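Local coordinates for uncharacterized protein BF1531 (Bacteroides fragilis, PDB 3SLR) that is of unknown function but binds magnesium in a phosphatase-like domain and may hydrolyse ester bonds, the present chain being the N-terminal part of a longer protein, at residues A[123-126]-A[127-130]; A[171-174]-A[175-179]; A[317-320]-A[321-325]. One frame throughout, in Å; residues are numbered along the deposited sequence.

Contact 1: A[123-126]-A[127-130]; sequences VIYY and NYPE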
ATOM      1  N   VAL A 123      12.135 -11.539  -2.792  1.00 16.92           N
ATOM      2  CA  VAL A 123      11.702 -11.716  -1.417  1.00 16.14           C
ATOM      3  C   VAL A 123      10.804 -10.561  -1.026  1.00 16.03           C
ATOM      4  O   VAL A 123      11.109  -9.419  -1.324  1.00 15.32           O
ATOM      5  CB  VAL A 123      12.911 -11.770  -0.458  1.00 20.29           C
ATOM      6  CG1 VAL A 123      12.458 -11.710   1.008  1.00 15.89           C
ATOM      7  CG2 VAL A 123      13.720 -13.025  -0.730  1.00 20.90           C
ATOM      8  N   ILE A 124       9.668 -10.875  -0.413  1.00 15.49           N
ATOM      9  CA  ILE A 124       8.820  -9.856   0.192  1.00 13.56           C
ATOM     10  C   ILE A 124       8.807 -10.100   1.702  1.00 12.94           C
ATOM     11  O   ILE A 124       8.464 -11.191   2.168  1.00 13.66           O
ATOM     12  CB  ILE A 124       7.396  -9.895  -0.375  1.00 14.85           C
ATOM     13  CG1 ILE A 124       7.424  -9.646  -1.887  1.00 16.69           C
ATOM     14  CG2 ILE A 124       6.540  -8.842   0.314  1.00 13.74           C
ATOM     15  CD1 ILE A 124       6.106  -9.925  -2.565  1.00 18.00           C
ATOM     16  N   TYR A 125       9.185  -9.078   2.460  1.00 13.64           N
ATOM     17  CA  TYR A 125       9.464  -9.250   3.878  1.00 13.42           C
ATOM     18  C   TYR A 125       8.660  -8.233   4.675  1.00 14.04           C
ATOM     19  O   TYR A 125       8.823  -7.025   4.478  1.00 14.16           O
ATOM     20  CB  TYR A 125      10.970  -9.064   4.130  1.00 13.06           C
ATOM     21  CG  TYR A 125      11.426  -9.471   5.523  1.00 14.37           C
ATOM     22  CD1 TYR A 125      11.334  -8.592   6.584  1.00 14.94           C
ATOM     23  CD2 TYR A 125      11.956 -10.733   5.765  1.00 14.14           C
ATOM     24  CE1 TYR A 125      11.742  -8.958   7.862  1.00 17.19           C
ATOM     25  CE2 TYR A 125      12.371 -11.114   7.036  1.00 15.91           C
ATOM     26  CZ  TYR A 125      12.255 -10.221   8.079  1.00 15.64           C
ATOM     27  OH  TYR A 125      12.664 -10.583   9.332  1.00 15.72           O
ATOM     28  N   TYR A 126       7.764  -8.713   5.544  1.00 13.80           N
ATOM     29  CA  TYR A 126       6.991  -7.807   6.400  1.00 14.78           C
ATOM     30  C   TYR A 126       7.887  -7.209   7.470  1.00 13.10           C
ATOM     31  O   TYR A 126       8.550  -7.944   8.189  1.00 13.69           O
ATOM     32  CB  TYR A 126       5.818  -8.536   7.080  1.00 12.79           C
ATOM     33  CG  TYR A 126       4.834  -9.143   6.107  1.00 14.32           C
ATOM     34  CD1 TYR A 126       4.743 -10.518   5.952  1.00 14.01           C
ATOM     35  CD2 TYR A 126       4.005  -8.334   5.323  1.00 16.71           C
ATOM     36  CE1 TYR A 126       3.846 -11.079   5.053  1.00 15.82           C
ATOM     37  CE2 TYR A 126       3.111  -8.894   4.416  1.00 14.92           C
ATOM     38  CZ  TYR A 126       3.035 -10.264   4.288  1.00 15.46           C
ATOM     39  OH  TYR A 126       2.148 -10.829   3.380  1.00 16.19           O
ATOM     40  N   ASN A 127       7.923  -5.883   7.575  1.00 12.84           N
ATOM     41  CA  ASN A 127       8.648  -5.263   8.672  1.00 13.01           C
ATOM     42  C   ASN A 127       7.817  -5.309   9.949  1.00 13.49           C
ATOM     43  O   ASN A 127       6.772  -5.974   9.993  1.00 13.21           O
ATOM     44  CB  ASN A 127       9.143  -3.840   8.330  1.00 12.53           C
ATOM     45  CG  ASN A 127       8.016  -2.860   8.063  1.00 16.81           C
ATOM     46  OD1 ASN A 127       6.826  -3.212   8.128  1.00 13.76           O
ATOM     47  ND2 ASN A 127       8.385  -1.604   7.762  1.00 15.63           N
ATOM     48  N   TYR A 128       8.272  -4.610  10.982  1.00 13.79           N
ATOM     49  CA  TYR A 128       7.821  -4.887  12.351  1.00 15.28           C
ATOM     50  C   TYR A 128       7.058  -3.736  13.016  1.00 11.88           C
ATOM     51  O   TYR A 128       7.655  -2.735  13.413  1.00 14.00           O
ATOM     52  CB  TYR A 128       9.034  -5.237  13.227  1.00 15.07           C
ATOM     53  CG  TYR A 128       9.813  -6.467  12.792  1.00 12.44           C
ATOM     54  CD1 TYR A 128      10.861  -6.371  11.884  1.00 12.95           C
ATOM     55  CD2 TYR A 128       9.514  -7.718  13.321  1.00 12.67           C
ATOM     56  CE1 TYR A 128      11.577  -7.513  11.488  1.00 14.73           C
ATOM     57  CE2 TYR A 128      10.229  -8.843  12.962  1.00 15.10           C
ATOM     58  CZ  TYR A 128      11.255  -8.738  12.043  1.00 15.42           C
ATOM     59  OH  TYR A 128      11.944  -9.876  11.685  1.00 15.40           O
ATOM     60  N   PRO A 129       5.730  -3.879  13.171  1.00 12.36           N
ATOM     61  CA  PRO A 129       5.027  -2.854  13.958  1.00 12.28           C
ATOM     62  C   PRO A 129       5.502  -2.891  15.406  1.00 12.27           C
ATOM     63  O   PRO A 129       5.707  -3.973  15.972  1.00 13.96           O
ATOM     64  CB  PRO A 129       3.556  -3.288  13.901  1.00 13.94           C
ATOM     65  CG  PRO A 129       3.480  -4.349  12.814  1.00 17.22           C
ATOM     66  CD  PRO A 129       4.846  -4.964  12.717  1.00 15.37           C
ATOM     67  N   GLU A 130       5.664  -1.730  16.023  1.00 11.75           N
ATOM     68  CA  GLU A 130       6.183  -1.726  17.385  1.00 12.65           C
ATOM     69  C   GLU A 130       5.155  -2.259  18.384  1.00 15.69           C
ATOM     70  O   GLU A 130       4.000  -1.843  18.378  1.00 15.64           O
ATOM     71  CB  GLU A 130       6.646  -0.326  17.794  1.00 13.39           C
ATOM     72  CG  GLU A 130       7.175  -0.268  19.250  1.00 16.07           C
ATOM     73  CD  GLU A 130       7.659   1.112  19.652  1.00 18.07           C
ATOM     74  OE1 GLU A 130       7.852   1.958  18.752  1.00 19.45           O
ATOM     75  OE2 GLU A 130       7.841   1.348  20.874  1.00 19.17           O
TER
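Tyr125 and Tyr128, three residues apart where a strand gives way to loop, turn their phenol ends to each other, and OH meets OH in a short hydrogen bond of 2.6 Å. With CG opposite the backbone N (chi1 -169°), Tyr125 carries its hydroxyl end toward the loop, and the end of Tyr128 comes back to meet it. The rings do not stack: Tyr128 CE1 lies at the edge of the Tyr125 ring and in its plane, 3.9 Å from Tyr125 CE1. Both hydroxyls have a second partner, His84 ND1 for Tyr125 and Arg108 NH1 for Tyr128, and the arginine's charge would probably polarise the pair. The strand is 122-126 of a five-stranded parallel sheet with helices packed around it, in the FkbH N-terminal domain of the SGNH hydrolase clan, and the loop leaves from its C-terminal end. Tyr128 lies against Leu151, Leu154 and Leu158 of helix 147-164. The ring end of Tyr126 leads away from the loop, to an edge-to-face contact with Phe83 and a bond from OH to Thr210 OG1. Asn127 is directed away from the strand, and its buried amide is held at both atoms: OD1 accepts from Ala174 N, and ND2 donates to Asn172 OD1. Packing thins beyond this point: Pro129 is partly exposed and Glu130 exposed, its carboxylate bonded to Thr148.

Contact 2: A[171-174]-A[175-179]; sequences CNLA and GISAK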
ATOM      1  N   CYS A 171       7.320  -5.204   2.755  1.00 11.93           N
ATOM      2  CA  CYS A 171       5.918  -4.807   2.822  1.00 12.01           C
ATOM      3  C   CYS A 171       5.745  -4.078   4.161  1.00 13.84           C
ATOM      4  O   CYS A 171       6.040  -4.638   5.219  1.00 13.82           O
ATOM      5  CB  CYS A 171       5.006  -6.011   2.738  1.00 11.84           C
ATOM      6  SG  CYS A 171       3.238  -5.608   2.778  1.00 16.48           S
ATOM      7  N   ASN A 172       5.279  -2.831   4.101  1.00 13.07           N
ATOM      8  CA  ASN A 172       5.336  -1.922   5.254  1.00 12.61           C
ATOM      9  C   ASN A 172       4.220  -2.167   6.271  1.00 13.12           C
ATOM     10  O   ASN A 172       3.392  -1.290   6.531  1.00 13.57           O
ATOM     11  CB  ASN A 172       5.316  -0.470   4.767  1.00 10.51           C
ATOM     12  CG  ASN A 172       5.694   0.525   5.858  1.00 13.96           C
ATOM     13  OD1 ASN A 172       6.136   0.146   6.942  1.00 14.16           O
ATOM     14  ND2 ASN A 172       5.529   1.807   5.566  1.00 15.10           N
ATOM     15  N   LEU A 173       4.218  -3.363   6.848  1.00 14.69           N
ATOM     16  CA  LEU A 173       3.258  -3.729   7.890  1.00 10.91           C
ATOM     17  C   LEU A 173       3.267  -2.712   9.031  1.00 14.43           C
ATOM     18  O   LEU A 173       2.220  -2.403   9.609  1.00 11.57           O
ATOM     19  CB  LEU A 173       3.572  -5.145   8.404  1.00 11.06           C
ATOM     20  CG  LEU A 173       2.659  -5.706   9.490  1.00 15.39           C
ATOM     21  CD1 LEU A 173       1.209  -5.665   9.044  1.00 15.39           C
ATOM     22  CD2 LEU A 173       3.089  -7.135   9.836  1.00 13.45           C
ATOM     23  N   ALA A 174       4.441  -2.167   9.332  1.00 11.66           N
ATOM     24  CA  ALA A 174       4.567  -1.184  10.409  1.00 14.59           C
ATOM     25  C   ALA A 174       3.746   0.075  10.122  1.00 16.05           C
ATOM     26  O   ALA A 174       2.998   0.546  10.982  1.00 14.73           O
ATOM     27  CB  ALA A 174       6.040  -0.825  10.651  1.00 13.05           C
ATOM     28  N   GLY A 175       3.875   0.608   8.909  1.00 12.92           N
ATOM     29  CA  GLY A 175       3.146   1.810   8.534  1.00 12.59           C
ATOM     30  C   GLY A 175       1.651   1.545   8.427  1.00 14.56           C
ATOM     31  O   GLY A 175       0.829   2.393   8.778  1.00 12.42           O
ATOM     32  N   ILE A 176       1.302   0.374   7.901  1.00 14.63           N
ATOM     33  CA  ILE A 176      -0.092  -0.041   7.823  1.00 14.32           C
ATOM     34  C   ILE A 176      -0.691  -0.072   9.234  1.00 12.89           C
ATOM     35  O   ILE A 176      -1.755   0.501   9.494  1.00 13.42           O
ATOM     36  CB  ILE A 176      -0.201  -1.449   7.172  1.00 13.29           C
ATOM     37  CG1 ILE A 176       0.295  -1.397   5.727  1.00 15.07           C
ATOM     38  CG2 ILE A 176      -1.634  -1.985   7.245  1.00 14.35           C
ATOM     39  CD1 ILE A 176       0.591  -2.769   5.135  1.00 13.87           C
ATOM     40  N   SER A 177      -0.003  -0.756  10.141  0.52 14.04           N
ATOM     41  CA  SER A 177      -0.483  -0.929  11.505  0.52 13.44           C
ATOM     42  C   SER A 177      -0.543   0.393  12.277  0.52 13.25           C
ATOM     43  O   SER A 177      -1.396   0.569  13.153  0.52 12.82           O
ATOM     44  CB  SER A 177       0.396  -1.939  12.247  0.52 12.62           C
ATOM     45  OG  SER A 177       0.312  -3.226  11.657  0.52 14.29           O
ATOM     46  N   ALA A 178       0.369   1.313  11.969  1.00 12.43           N
ATOM     47  CA  ALA A 178       0.359   2.629  12.635  1.00 11.71           C
ATOM     48  C   ALA A 178      -0.978   3.335  12.410  1.00 13.16           C
ATOM     49  O   ALA A 178      -1.450   4.059  13.271  1.00 13.70           O
ATOM     50  CB  ALA A 178       1.512   3.510  12.168  1.00 11.47           C
ATOM     51  N   LYS A 179      -1.587   3.134  11.248  1.00 13.12           N
ATOM     52  CA  LYS A 179      -2.885   3.752  10.972  1.00 11.81           C
ATOM     53  C   LYS A 179      -4.034   3.065  11.712  1.00 13.28           C
ATOM     54  O   LYS A 179      -4.804   3.711  12.408  1.00 16.59           O
ATOM     55  CB  LYS A 179      -3.172   3.755   9.456  1.00 12.29           C
ATOM     56  CG  LYS A 179      -4.568   4.278   9.102  1.00 14.88           C
ATOM     57  CD  LYS A 179      -4.764   4.439   7.592  1.00 15.66           C
ATOM     58  CE  LYS A 179      -6.252   4.558   7.238  1.00 17.60           C
ATOM     59  NZ  LYS A 179      -6.915   5.730   7.849  1.00 17.91           N
TER
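Asn172 lays its amide against the backbone of Gly175, OD1 accepting from Gly175 N at 3.0 Å: an N-cap bond at the start of helix 173-180, which follows the edge strand 168-171 of the parallel sheet. The donor stands above the amide's carbonyl plane, 67° out of it, and so does not lie on a lone pair. The same OD1 has a second donor in Asn127, which ties the loop after strand 122-126 to the capped helix start. Asn172 is also the centre of an inverse gamma turn, Leu173 N bonding back to Cys171 O. Leu173 faces the interior, against Tyr126, Ile206 and Met185. Its carbonyl accepts Ser177 N at 2.8 Å. Ser177 is modelled in two conformers; in one of them OG folds back toward the preceding turn (chi1 -64°) and makes a tentative second bond to Leu173 O at 2.9 Å, from the opposite face of the carbonyl plane. Farther along, Ala178 N continues the helical pattern to Ala174 O, and Lys179 NZ reaches a salt bridge with Glu365. Ile176 packs its side chain on Ile205 and Arg209 of helix 203-217. Its N donates to the carbonyl of Asn172 at 3.0 Å, nearly straight at 170°, and its side chain reaches back beside the same carbonyl, CG1 being 3.2 Å from Asn172 O.

Contact 3: A[317-320]-A[321-325]; sequences IRTI and QRTLN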
ATOM      1  N   ILE A 317     -12.003  11.053 -20.596  1.00 17.22           N
ATOM      2  CA  ILE A 317     -10.936  10.160 -20.148  1.00 19.60           C
ATOM      3  C   ILE A 317     -10.321   9.360 -21.308  1.00 17.65           C
ATOM      4  O   ILE A 317      -9.114   9.110 -21.328  1.00 17.39           O
ATOM      5  CB  ILE A 317     -11.391   9.262 -18.996  1.00 15.98           C
ATOM      6  CG1 ILE A 317     -11.618  10.129 -17.749  1.00 19.24           C
ATOM      7  CG2 ILE A 317     -10.346   8.167 -18.713  1.00 17.94           C
ATOM      8  CD1 ILE A 317     -12.274   9.396 -16.597  1.00 20.71           C
ATOM      9  N   ARG A 318     -11.140   8.975 -22.278  0.57 18.54           N
ATOM     10  CA  ARG A 318     -10.592   8.352 -23.477  0.57 19.27           C
ATOM     11  C   ARG A 318      -9.642   9.317 -24.178  0.57 18.78           C
ATOM     12  O   ARG A 318      -8.560   8.926 -24.614  0.57 19.67           O
ATOM     13  CB  ARG A 318     -11.706   7.870 -24.407  0.57 20.40           C
ATOM     14  CG  ARG A 318     -12.618   6.849 -23.745  0.57 22.05           C
ATOM     15  CD  ARG A 318     -13.650   6.275 -24.710  0.57 23.24           C
ATOM     16  NE  ARG A 318     -14.653   5.516 -23.970  0.57 28.01           N
ATOM     17  CZ  ARG A 318     -15.840   5.992 -23.612  0.57 26.03           C
ATOM     18  NH1 ARG A 318     -16.191   7.222 -23.945  0.57 27.97           N
ATOM     19  NH2 ARG A 318     -16.683   5.230 -22.933  0.57 27.62           N
ATOM     20  N   THR A 319     -10.031  10.589 -24.251  1.00 19.20           N
ATOM     21  CA  THR A 319      -9.186  11.603 -24.865  1.00 18.82           C
ATOM     22  C   THR A 319      -7.848  11.689 -24.138  1.00 19.32           C
ATOM     23  O   THR A 319      -6.781  11.680 -24.757  1.00 19.05           O
ATOM     24  CB  THR A 319      -9.885  12.979 -24.889  1.00 23.02           C
ATOM     25  OG1 THR A 319     -11.036  12.903 -25.739  1.00 21.21           O
ATOM     26  CG2 THR A 319      -8.943  14.048 -25.414  1.00 21.10           C
ATOM     27  N   ILE A 320      -7.911  11.756 -22.813  1.00 18.26           N
ATOM     28  CA  ILE A 320      -6.711  11.772 -21.995  1.00 17.73           C
ATOM     29  C   ILE A 320      -5.842  10.524 -22.227  1.00 19.05           C
ATOM     30  O   ILE A 320      -4.632  10.634 -22.439  1.00 21.26           O
ATOM     31  CB  ILE A 320      -7.072  11.903 -20.505  1.00 18.39           C
ATOM     32  CG1 ILE A 320      -7.638  13.301 -20.235  1.00 23.29           C
ATOM     33  CG2 ILE A 320      -5.839  11.626 -19.649  1.00 18.96           C
ATOM     34  CD1 ILE A 320      -8.363  13.429 -18.918  1.00 18.63           C
ATOM     35  N   GLN A 321      -6.464   9.350 -22.195  1.00 16.77           N
ATOM     36  CA  GLN A 321      -5.746   8.089 -22.390  1.00 19.25           C
ATOM     37  C   GLN A 321      -5.027   8.077 -23.732  1.00 22.37           C
ATOM     38  O   GLN A 321      -3.872   7.659 -23.833  1.00 20.72           O
ATOM     39  CB  GLN A 321      -6.714   6.906 -22.294  1.00 19.95           C
ATOM     40  CG  GLN A 321      -6.066   5.525 -22.339  1.00 18.51           C
ATOM     41  CD  GLN A 321      -5.780   5.029 -23.755  1.00 22.84           C
ATOM     42  OE1 GLN A 321      -6.411   5.454 -24.723  1.00 23.87           O
ATOM     43  NE2 GLN A 321      -4.810   4.136 -23.875  1.00 26.00           N
ATOM     44  N   ARG A 322      -5.710   8.565 -24.759  1.00 19.29           N
ATOM     45  CA  ARG A 322      -5.150   8.539 -26.100  1.00 21.49           C
ATOM     46  C   ARG A 322      -3.979   9.496 -26.201  1.00 22.15           C
ATOM     47  O   ARG A 322      -3.003   9.214 -26.893  1.00 23.98           O
ATOM     48  CB  ARG A 322      -6.236   8.852 -27.125  1.00 21.71           C
ATOM     49  CG  ARG A 322      -7.253   7.727 -27.216  1.00 27.32           C
ATOM     50  CD  ARG A 322      -8.564   8.153 -27.843  1.00 26.96           C
ATOM     51  NE  ARG A 322      -9.554   7.077 -27.770  1.00 26.67           N
ATOM     52  CZ  ARG A 322     -10.749   7.123 -28.352  1.00 27.70           C
ATOM     53  NH1 ARG A 322     -11.099   8.185 -29.061  1.00 26.96           N
ATOM     54  NH2 ARG A 322     -11.589   6.103 -28.234  1.00 27.23           N
ATOM     55  N   THR A 323      -4.071  10.615 -25.482  1.00 19.91           N
ATOM     56  CA  THR A 323      -3.012  11.614 -25.465  1.00 21.29           C
ATOM     57  C   THR A 323      -1.753  11.062 -24.799  1.00 24.32           C
ATOM     58  O   THR A 323      -0.631  11.283 -25.269  1.00 22.95           O
ATOM     59  CB  THR A 323      -3.470  12.890 -24.718  1.00 25.06           C
ATOM     60  OG1 THR A 323      -4.628  13.435 -25.365  1.00 26.85           O
ATOM     61  CG2 THR A 323      -2.369  13.939 -24.704  1.00 25.09           C
ATOM     62  N   LEU A 324      -1.950  10.336 -23.701  1.00 21.48           N
ATOM     63  CA  LEU A 324      -0.842   9.823 -22.900  1.00 22.10           C
ATOM     64  C   LEU A 324      -0.291   8.488 -23.391  1.00 23.39           C
ATOM     65  O   LEU A 324       0.865   8.155 -23.124  1.00 24.13           O
ATOM     66  CB  LEU A 324      -1.278   9.691 -21.438  1.00 21.44           C
ATOM     67  CG  LEU A 324      -1.656  11.026 -20.784  1.00 19.75           C
ATOM     68  CD1 LEU A 324      -2.176  10.793 -19.374  1.00 18.55           C
ATOM     69  CD2 LEU A 324      -0.460  11.948 -20.782  1.00 20.99           C
ATOM     70  N   ASN A 325      -1.115   7.728 -24.108  1.00 21.88           N
ATOM     71  CA  ASN A 325      -0.733   6.389 -24.550  1.00 24.24           C
ATOM     72  C   ASN A 325      -0.282   5.509 -23.383  1.00 27.10           C
ATOM     73  O   ASN A 325       0.790   4.901 -23.428  1.00 26.60           O
ATOM     74  CB  ASN A 325       0.360   6.455 -25.623  1.00 28.11           C
ATOM     75  CG  ASN A 325       0.559   5.126 -26.339  1.00 34.86           C
ATOM     76  OD1 ASN A 325      -0.383   4.343 -26.494  1.00 35.76           O
ATOM     77  ND2 ASN A 325       1.786   4.863 -26.772  1.00 36.13           N
TER
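Arg318 and Arg322, one helical turn apart, put aliphatic carbon on a flat cation: Arg318 CB lies over one face of the Arg322 guanidinium, toward its rim and 3.9 Å above the plane. Arg318 is modelled in two conformers. In the one described here both chains are extended from CG to NE and run side by side, pointing the same way, with the guanidinium planes turned 46° apart and Arg318 NE 5.3 Å from Arg322 NH2. This conformer has partners of its own, a salt bridge with Asp315 and a hydrogen bond to the carbonyl of His347, which probably ease the proximity of two like charges. The stem of Arg322 also runs close beside the backbone, CG 3.1 Å from Arg318 O.

The polar contacts are chiefly main-chain bonds of helix 313-324, from Gln321 N to Ile317 O through Leu324 N to Ile320 O. This helix belongs to the domain with a four-stranded parallel sheet and a DxDx(T/V) pattern at its magnesium site, consistent with a HAD-type phosphatase fold. Thr323 adds a side-chain bond: its hydroxyl, turned back along the helix at chi1 -59°, donates to Thr319 O at 2.8 Å, on the opposite face of that carbonyl from Thr323 N at 3.0 Å. Gln321, its chain bent at chi2, sends NE2 to Ile326 O beyond the helix end. Asn325 takes positive phi as the helix stops, while its N still bonds to Gln321 O.

Apolar contact lies on the sheet side. Ile320 and Leu324 lie alongside each other, CG2 to CD1 3.8 Å, both against Val305; Ile320 also touches Val307 and Met331, and Leu324 touches Cys224. Ile317 packs on Ile226 of strand 224-227.

In the fold
Contacts 1 and 2 sit at the ends of neighbouring strands of one sheet and touch, their centres 9 Å apart: Tyr125 O meets Cys171 N across those strands. Contact 3 is in the magnesium-binding domain, its centre 38 Å from contact 1 and 35 Å from contact 2, with no touch. The touching residues of contact 1 are all buried, and its chemistry is a hydroxyl-to-hydroxyl bond at a strand end; contacts 2 and 3 are partly buried, at a helix start and a helix end. A hydroxyl folded back on a carbonyl occurs in contact 3 and, in one serine conformer, in contact 2, but the capping asparagine belongs to contact 2 and the paired arginines to contact 3.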